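Local coordinates for protein NAD(P)-dependent oxidoreductase (Pseudomonas putida, PDB 7A3W) that probably uses NADPH to reduce imines, acting as an imine reductase that couples conjugate reduction of enimines with reductive amination, at residues A189-A201 and A255-D267. Residues are numbered along the deposited sequence; the frame is centred on the assembly and turned at random.
Sequences AAWLEGAVLASCA and ALQRANAPHASTD
Glu193 reaches from helix 173-200 to the first turn of helix 264-278, and its carboxylate does most of the polar work between them. With CG anti to the backbone N (chi1 -172°) and the chain extended beyond it, the acid arrives over the backbone of Pro262 and His263. OE1 accepts Ser265 N at 2.8 Å through its syn lone pair. OE2 takes two donors from one residue: Thr266 N, 23° out of the carboxylate plane, and Thr266 OG1, 2.7 Å from OE2 and nearly on its C-O line. OE1 is also hydrogen-bonded to Tyr272 OH of the second subunit, which is hydrogen-bonded to Ala264 N as well. With the amides of Ser265 and Thr266 lying in the first turn of helix 264-278, the negative charge probably gains from the helix dipole. Cut back to alanine, this position would probably leave the amides of Ser265 and Thr266 and the Thr266 hydroxyl without their acceptor, and Tyr272 of the second subunit without one of its partners. Beside the carboxylate, a water donates to both Glu193 O and Pro262 O, joining the two backbones. Further along, contact turns apolar and close: Leu197 crosses Leu256 at about a right angle, its CB 3.8 Å from Leu256 CD2, while its CD1 rests 3.7 Å from Ala259 CB. Val196 CG1 meets Ala261 CB at 3.8 Å. Toward the end of the helix the fit thins out into partly exposed residues, where Cys200 touches little besides Ala259, CB to CB at 3.8 Å. Nearby, exposed Asn260, with positive phi, ends helix 242-258 in a Schellman motif, and His263 N-caps the next. A helix laid against the turn between helices 242-258 and 264-278, its buried glutamate accepting from the latter's first-turn amides, belongs to the all-helical C-terminal domain of the reductive aminase family, here at the dimer interface.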
# COMPACT_ATOMS: atom_id res chain seq x y z
N ALA B 189 2.14 -4.56 -5.98
CA ALA B 189 1.45 -5.25 -7.09
C ALA B 189 0.10 -4.56 -7.35
O ALA B 189 -0.28 -4.37 -8.54
CB ALA B 189 1.28 -6.70 -6.78
N ALA B 190 -0.62 -4.19 -6.29
CA ALA B 190 -1.90 -3.46 -6.41
C ALA B 190 -1.64 -2.15 -7.16
O ALA B 190 -2.45 -1.77 -7.99
CB ALA B 190 -2.51 -3.18 -5.04
N TRP B 191 -0.58 -1.42 -6.80
CA TRP B 191 -0.27 -0.13 -7.46
C TRP B 191 -0.05 -0.36 -8.97
O TRP B 191 -0.63 0.40 -9.79
CB TRP B 191 0.95 0.55 -6.83
CG TRP B 191 1.21 1.85 -7.52
CD1 TRP B 191 0.59 3.03 -7.27
CD2 TRP B 191 2.10 2.08 -8.63
NE1 TRP B 191 1.06 4.00 -8.12
CE2 TRP B 191 1.97 3.44 -8.97
CE3 TRP B 191 3.00 1.28 -9.34
CZ2 TRP B 191 2.71 4.01 -10.01
CZ3 TRP B 191 3.70 1.84 -10.38
CH2 TRP B 191 3.58 3.19 -10.70
N LEU B 192 0.73 -1.37 -9.33
CA LEU B 192 1.00 -1.73 -10.75
C LEU B 192 -0.33 -2.05 -11.43
O LEU B 192 -0.53 -1.58 -12.56
CB LEU B 192 1.93 -2.94 -10.83
CG LEU B 192 3.35 -2.69 -10.38
CD1 LEU B 192 4.08 -4.02 -10.16
CD2 LEU B 192 4.06 -1.81 -11.39
N GLU B 193 -1.17 -2.84 -10.78
CA GLU B 193 -2.49 -3.24 -11.32
C GLU B 193 -3.33 -1.98 -11.66
O GLU B 193 -3.90 -1.91 -12.75
CB GLU B 193 -3.14 -4.15 -10.30
CG GLU B 193 -4.39 -4.80 -10.79
CD GLU B 193 -4.78 -6.02 -9.97
OE1 GLU B 193 -3.91 -6.93 -9.78
OE2 GLU B 193 -5.94 -6.10 -9.54
N GLY B 194 -3.35 -0.99 -10.76
CA GLY B 194 -4.00 0.31 -11.00
C GLY B 194 -3.32 1.13 -12.09
O GLY B 194 -4.03 1.72 -12.94
N ALA B 195 -1.99 1.19 -12.09
CA ALA B 195 -1.22 1.99 -13.07
C ALA B 195 -1.51 1.43 -14.46
O ALA B 195 -1.68 2.23 -15.40
CB ALA B 195 0.25 1.95 -12.74
N VAL B 196 -1.64 0.11 -14.58
CA VAL B 196 -1.94 -0.53 -15.88
C VAL B 196 -3.36 -0.15 -16.31
O VAL B 196 -3.53 0.29 -17.47
CB VAL B 196 -1.70 -2.05 -15.85
CG1 VAL B 196 -2.31 -2.72 -17.06
CG2 VAL B 196 -0.22 -2.36 -15.74
N LEU B 197 -4.35 -0.25 -15.42
CA LEU B 197 -5.73 0.18 -15.76
C LEU B 197 -5.71 1.64 -16.21
O LEU B 197 -6.31 1.97 -17.26
CB LEU B 197 -6.67 -0.04 -14.56
CG LEU B 197 -8.15 0.26 -14.82
CD1 LEU B 197 -8.68 -0.59 -15.97
CD2 LEU B 197 -8.99 -0.01 -13.58
N ALA B 198 -5.04 2.52 -15.47
CA ALA B 198 -5.02 3.96 -15.81
C ALA B 198 -4.44 4.16 -17.21
O ALA B 198 -5.03 4.88 -18.04
CB ALA B 198 -4.22 4.71 -14.80
N SER B 199 -3.32 3.49 -17.47
CA SER B 199 -2.60 3.54 -18.76
C SER B 199 -3.55 3.10 -19.89
O SER B 199 -3.53 3.78 -20.94
CB SER B 199 -1.35 2.70 -18.71
OG SER B 199 -0.77 2.60 -20.00
N CYS B 200 -4.34 2.04 -19.69
CA CYS B 200 -5.31 1.53 -20.69
C CYS B 200 -6.37 2.60 -21.00
O CYS B 200 -6.94 2.56 -22.10
CB CYS B 200 -5.99 0.24 -20.25
SG CYS B 200 -4.88 -1.20 -20.16
N ALA B 201 -6.58 3.57 -20.10
CA ALA B 201 -7.56 4.65 -20.27
C ALA B 201 -6.85 5.94 -20.70
O ALA B 201 -7.52 6.98 -20.75
CB ALA B 201 -8.30 4.83 -18.97
N ALA B 255 -13.95 -3.14 -14.96
CA ALA B 255 -13.06 -2.19 -15.68
C ALA B 255 -11.74 -2.88 -16.05
O ALA B 255 -11.29 -2.71 -17.20
CB ALA B 255 -12.84 -0.96 -14.84
N LEU B 256 -11.16 -3.66 -15.15
CA LEU B 256 -9.89 -4.38 -15.43
C LEU B 256 -10.12 -5.40 -16.55
O LEU B 256 -9.32 -5.43 -17.50
CB LEU B 256 -9.36 -5.07 -14.17
CG LEU B 256 -8.85 -4.14 -13.08
CD1 LEU B 256 -8.77 -4.84 -11.73
CD2 LEU B 256 -7.50 -3.55 -13.45
N GLN B 257 -11.19 -6.17 -16.45
CA GLN B 257 -11.51 -7.22 -17.46
C GLN B 257 -11.71 -6.57 -18.83
O GLN B 257 -11.13 -7.06 -19.83
CB GLN B 257 -12.71 -8.04 -16.98
CG GLN B 257 -12.39 -8.94 -15.79
CD GLN B 257 -13.60 -9.64 -15.21
OE1 GLN B 257 -14.73 -9.17 -15.32
NE2 GLN B 257 -13.36 -10.77 -14.56
N ARG B 258 -12.44 -5.45 -18.90
CA ARG B 258 -12.72 -4.77 -20.18
C ARG B 258 -11.44 -4.13 -20.75
O ARG B 258 -11.34 -4.07 -21.98
CB ARG B 258 -13.92 -3.83 -20.02
CG ARG B 258 -15.25 -4.58 -20.10
CD ARG B 258 -16.43 -4.07 -19.28
NE ARG B 258 -16.82 -2.69 -19.53
CZ ARG B 258 -16.25 -1.63 -18.96
NH2 ARG B 258 -16.69 -0.42 -19.24
N ALA B 259 -10.49 -3.71 -19.90
CA ALA B 259 -9.17 -3.17 -20.31
C ALA B 259 -8.20 -4.30 -20.67
O ALA B 259 -7.08 -3.99 -21.10
CB ALA B 259 -8.58 -2.32 -19.22
N ASN B 260 -8.58 -5.56 -20.46
CA ASN B 260 -7.65 -6.72 -20.53
C ASN B 260 -6.42 -6.47 -19.66
O ASN B 260 -5.31 -6.91 -20.02
CB ASN B 260 -7.30 -7.03 -21.98
CG ASN B 260 -8.47 -7.71 -22.63
OD1 ASN B 260 -9.22 -7.10 -23.38
ND2 ASN B 260 -8.70 -8.96 -22.26
N ALA B 261 -6.60 -5.76 -18.54
CA ALA B 261 -5.55 -5.55 -17.53
C ALA B 261 -5.61 -6.72 -16.55
O ALA B 261 -6.66 -7.27 -16.29
CB ALA B 261 -5.74 -4.23 -16.85
N PRO B 262 -4.47 -7.14 -15.98
CA PRO B 262 -4.47 -8.15 -14.92
C PRO B 262 -5.21 -7.65 -13.67
O PRO B 262 -5.18 -6.45 -13.38
CB PRO B 262 -3.00 -8.40 -14.59
CG PRO B 262 -2.21 -7.69 -15.67
CD PRO B 262 -3.13 -6.68 -16.34
N HIS B 263 -5.80 -8.59 -12.93
CA HIS B 263 -6.69 -8.30 -11.78
C HIS B 263 -6.50 -9.30 -10.65
O HIS B 263 -7.43 -9.48 -9.85
CB HIS B 263 -8.14 -8.24 -12.29
CG HIS B 263 -8.56 -9.46 -13.02
ND1 HIS B 263 -8.96 -10.61 -12.38
CD2 HIS B 263 -8.64 -9.73 -14.34
CE1 HIS B 263 -9.29 -11.52 -13.26
NE2 HIS B 263 -9.11 -11.01 -14.47
N ALA B 264 -5.30 -9.89 -10.51
CA ALA B 264 -5.00 -10.87 -9.45
C ALA B 264 -5.06 -10.22 -8.06
O ALA B 264 -5.45 -10.87 -7.07
CB ALA B 264 -3.64 -11.47 -9.70
N SER B 265 -4.60 -8.98 -7.94
CA SER B 265 -4.61 -8.29 -6.64
C SER B 265 -6.06 -7.98 -6.23
O SER B 265 -6.41 -8.14 -5.08
CB SER B 265 -3.76 -7.05 -6.68
OG SER B 265 -3.69 -6.51 -5.39
N THR B 266 -6.88 -7.50 -7.17
CA THR B 266 -8.31 -7.23 -6.95
C THR B 266 -9.03 -8.55 -6.62
O THR B 266 -9.86 -8.57 -5.70
CB THR B 266 -8.88 -6.50 -8.17
OG1 THR B 266 -8.19 -5.25 -8.27
CG2 THR B 266 -10.38 -6.30 -8.08
N ASP B 267 -8.68 -9.63 -7.31
CA ASP B 267 -9.28 -10.96 -7.03
C ASP B 267 -8.99 -11.36 -5.58
O ASP B 267 -9.91 -11.89 -4.88
CB ASP B 267 -8.75 -12.04 -7.96
CG ASP B 267 -9.22 -11.90 -9.39
OD1 ASP B 267 -10.20 -11.18 -9.63
OD2 ASP B 267 -8.61 -12.53 -10.24
O HOH W 1 -3.82 -4.11 -14.20